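Local coordinates for ripening-associated protein (Musa acuminata, PDB 4PIT) that binds mannose-containing glycans, as expected of a lectin of the jacalin-like family, at residues A86-K91 with G129-A134. The protein carries 1 engineered substitution. Sequence-based numbering, arbitrary orientation.
Sequences AVVLGK and GKFLDA. With MAN (alpha-D-mannopyranose), chain F.
Leu89 N donates to Leu132 O (3.0 Å, N-H...O angle 171°) where residues 87-89 meet residues 131-134 almost at right angles, with Val88 and Asp133 the nearest CA pair. It is the one direct hydrogen bond between the segments. Beside this bond the side chains of Leu89 and Leu132 run next to each other and point the same way, CD1 of Leu89 lying 3.6 Å from CD2 of Leu132; Val37 of strand 37-46 packs on both, tying two sheets of the prism to the loop. Toward the sugar, Val88 takes over. Its CG1 stands anti to the carbonyl carbon (chi1 -60°), which brings it 3.8 Å from C6 of the mannose and also against CB of Phe131. The Phe131 ring has Lys130 CG above the centre of one face and meets Tyr83 edge-to-face; a second glycan pocket also uses this phenylalanine. Asp133 turns its carboxylate to the mannose: OD1 accepts from O6, while OD2 accepts from O4 at 2.6 Å. Backbone amides answer from the loop, Phe131 N giving a hydrogen to O6 at 2.9 Å and Lys130 N one to O5 at 3.1 Å. Gly129 brings its CA to 3.4 Å from O2 of the mannose. One water donates to both Val87 O and Asp133 OD2, linking the strand to the carboxylate. The loop of the jacalin-like domain thus supplies most of the polar grip on this mannose, with the strand adding apolar contact at C6. O6 both receives a hydrogen from Phe131 N and gives one to OD1, which should hold its rotation, and the two hydrogens that OD2 accepts, from O4 and the water, would be consistent with a charged carboxylate.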
loop_
_atom_site.group_PDB
_atom_site.type_symbol
_atom_site.label_atom_id
_atom_site.label_comp_id
_atom_site.label_asym_id
_atom_site.label_seq_id
_atom_site.Cartn_x
_atom_site.Cartn_y
_atom_site.Cartn_z
ATOM N N ALA B 86 10.326 -3.806 20.615
ATOM C CA ALA B 86 9.433 -4.439 19.649
ATOM C C ALA B 86 9.228 -3.517 18.455
ATOM O O ALA B 86 9.333 -2.291 18.593
ATOM C CB ALA B 86 8.084 -4.720 20.321
ATOM N N VAL B 87 8.931 -4.111 17.288
ATOM C CA VAL B 87 8.646 -3.362 16.068
ATOM C C VAL B 87 7.131 -3.334 15.983
ATOM O O VAL B 87 6.514 -4.376 15.715
ATOM C CB VAL B 87 9.317 -4.023 14.837
ATOM C CG1 VAL B 87 8.899 -3.298 13.547
ATOM C CG2 VAL B 87 10.842 -4.002 14.988
ATOM N N VAL B 88 6.531 -2.168 16.218
ATOM C CA VAL B 88 5.066 -2.071 16.272
ATOM C C VAL B 88 4.562 -0.842 15.535
ATOM O O VAL B 88 5.350 -0.047 15.008
ATOM C CB VAL B 88 4.611 -2.004 17.771
ATOM C CG1 VAL B 88 5.049 -3.246 18.564
ATOM C CG2 VAL B 88 5.101 -0.709 18.446
ATOM N N LEU B 89 3.237 -0.678 15.485
ATOM C CA LEU B 89 2.686 0.537 14.910
ATOM C C LEU B 89 2.834 1.634 15.941
ATOM O O LEU B 89 2.243 1.559 17.030
ATOM C CB LEU B 89 1.210 0.330 14.527
ATOM C CG LEU B 89 0.994 -0.586 13.328
ATOM C CD1 LEU B 89 -0.390 -1.119 13.365
ATOM C CD2 LEU B 89 1.289 0.163 12.000
ATOM N N GLY B 90 3.661 2.631 15.632
ATOM C CA GLY B 90 3.814 3.793 16.506
ATOM C C GLY B 90 2.706 4.820 16.338
ATOM O O GLY B 90 2.363 5.550 17.278
ATOM N N LYS B 91 2.155 4.893 15.107
ATOM C CA LYS B 91 1.068 5.792 14.721
ATOM C C LYS B 91 0.203 5.090 13.705
ATOM O O LYS B 91 0.746 4.372 12.860
ATOM C CB LYS B 91 1.602 7.098 14.112
ATOM C CG LYS B 91 2.500 7.903 15.013
ATOM C CD LYS B 91 2.771 9.267 14.439
ATOM C CE LYS B 91 3.664 10.014 15.383
ATOM N NZ LYS B 91 4.021 11.362 14.834
ATOM N N GLY B 129 0.008 -8.227 20.094
ATOM C CA GLY B 129 0.604 -8.767 21.322
ATOM C C GLY B 129 0.240 -7.826 22.442
ATOM O O GLY B 129 -0.951 -7.536 22.641
ATOM N N LYS B 130 1.234 -7.277 23.131
ATOM C CA LYS B 130 0.958 -6.213 24.086
ATOM C C LYS B 130 0.507 -4.942 23.352
ATOM O O LYS B 130 -0.287 -4.152 23.882
ATOM C CB LYS B 130 2.210 -5.934 24.923
ATOM C CG LYS B 130 1.966 -4.924 26.040
ATOM C CD LYS B 130 3.241 -4.743 26.884
ATOM C CE LYS B 130 3.080 -3.578 27.848
ATOM N NZ LYS B 130 2.079 -3.876 28.902
ATOM N N PHE B 131 1.067 -4.720 22.144
ATOM C CA PHE B 131 0.712 -3.591 21.296
ATOM C C PHE B 131 0.246 -4.139 19.942
ATOM O O PHE B 131 0.161 -5.357 19.738
ATOM C CB PHE B 131 1.916 -2.633 21.129
ATOM C CG PHE B 131 2.557 -2.248 22.461
ATOM C CD1 PHE B 131 1.838 -1.537 23.415
ATOM C CD2 PHE B 131 3.876 -2.609 22.750
ATOM C CE1 PHE B 131 2.411 -1.210 24.657
ATOM C CE2 PHE B 131 4.466 -2.237 23.978
ATOM C CZ PHE B 131 3.722 -1.548 24.922
ATOM N N LEU B 132 -0.087 -3.228 19.021
ATOM C CA LEU B 132 -0.481 -3.652 17.699
ATOM C C LEU B 132 0.786 -3.773 16.845
ATOM O O LEU B 132 1.268 -2.775 16.286
ATOM C CB LEU B 132 -1.488 -2.677 17.094
ATOM C CG LEU B 132 -2.212 -3.205 15.857
ATOM C CD1 LEU B 132 -2.992 -4.492 16.133
ATOM C CD2 LEU B 132 -3.154 -2.142 15.345
ATOM N N ASP B 133 1.310 -5.009 16.744
ATOM C CA ASP B 133 2.533 -5.256 15.989
ATOM C C ASP B 133 2.421 -4.913 14.535
ATOM O O ASP B 133 3.366 -4.354 13.971
ATOM C CB ASP B 133 2.933 -6.728 16.097
ATOM C CG ASP B 133 3.262 -7.126 17.522
ATOM O OD1 ASP B 133 2.317 -7.185 18.360
ATOM O OD2 ASP B 133 4.470 -7.301 17.828
ATOM N N ALA B 134 1.279 -5.262 13.901
ATOM C CA ALA B 134 1.181 -5.026 12.453
ATOM C C ALA B 134 -0.263 -4.970 12.020
ATOM O O ALA B 134 -1.142 -5.532 12.674
ATOM C CB ALA B 134 1.901 -6.136 11.695
HETATM C C1 MAN F . 4.848 -8.401 23.858
HETATM C C2 MAN F . 4.723 -9.758 23.181
HETATM C C3 MAN F . 5.432 -9.746 21.828
HETATM C C4 MAN F . 4.920 -8.593 20.965
HETATM C C5 MAN F . 5.018 -7.276 21.731
HETATM C C6 MAN F . 4.402 -6.113 20.996
HETATM O O2 MAN F . 3.331 -10.023 22.993
HETATM O O3 MAN F . 5.262 -10.986 21.153
HETATM O O4 MAN F . 5.727 -8.486 19.794
HETATM O O5 MAN F . 4.335 -7.370 22.998
HETATM O O6 MAN F . 3.002 -6.327 20.792
HETATM O O HOH W 1 6.495 -6.965 16.275
#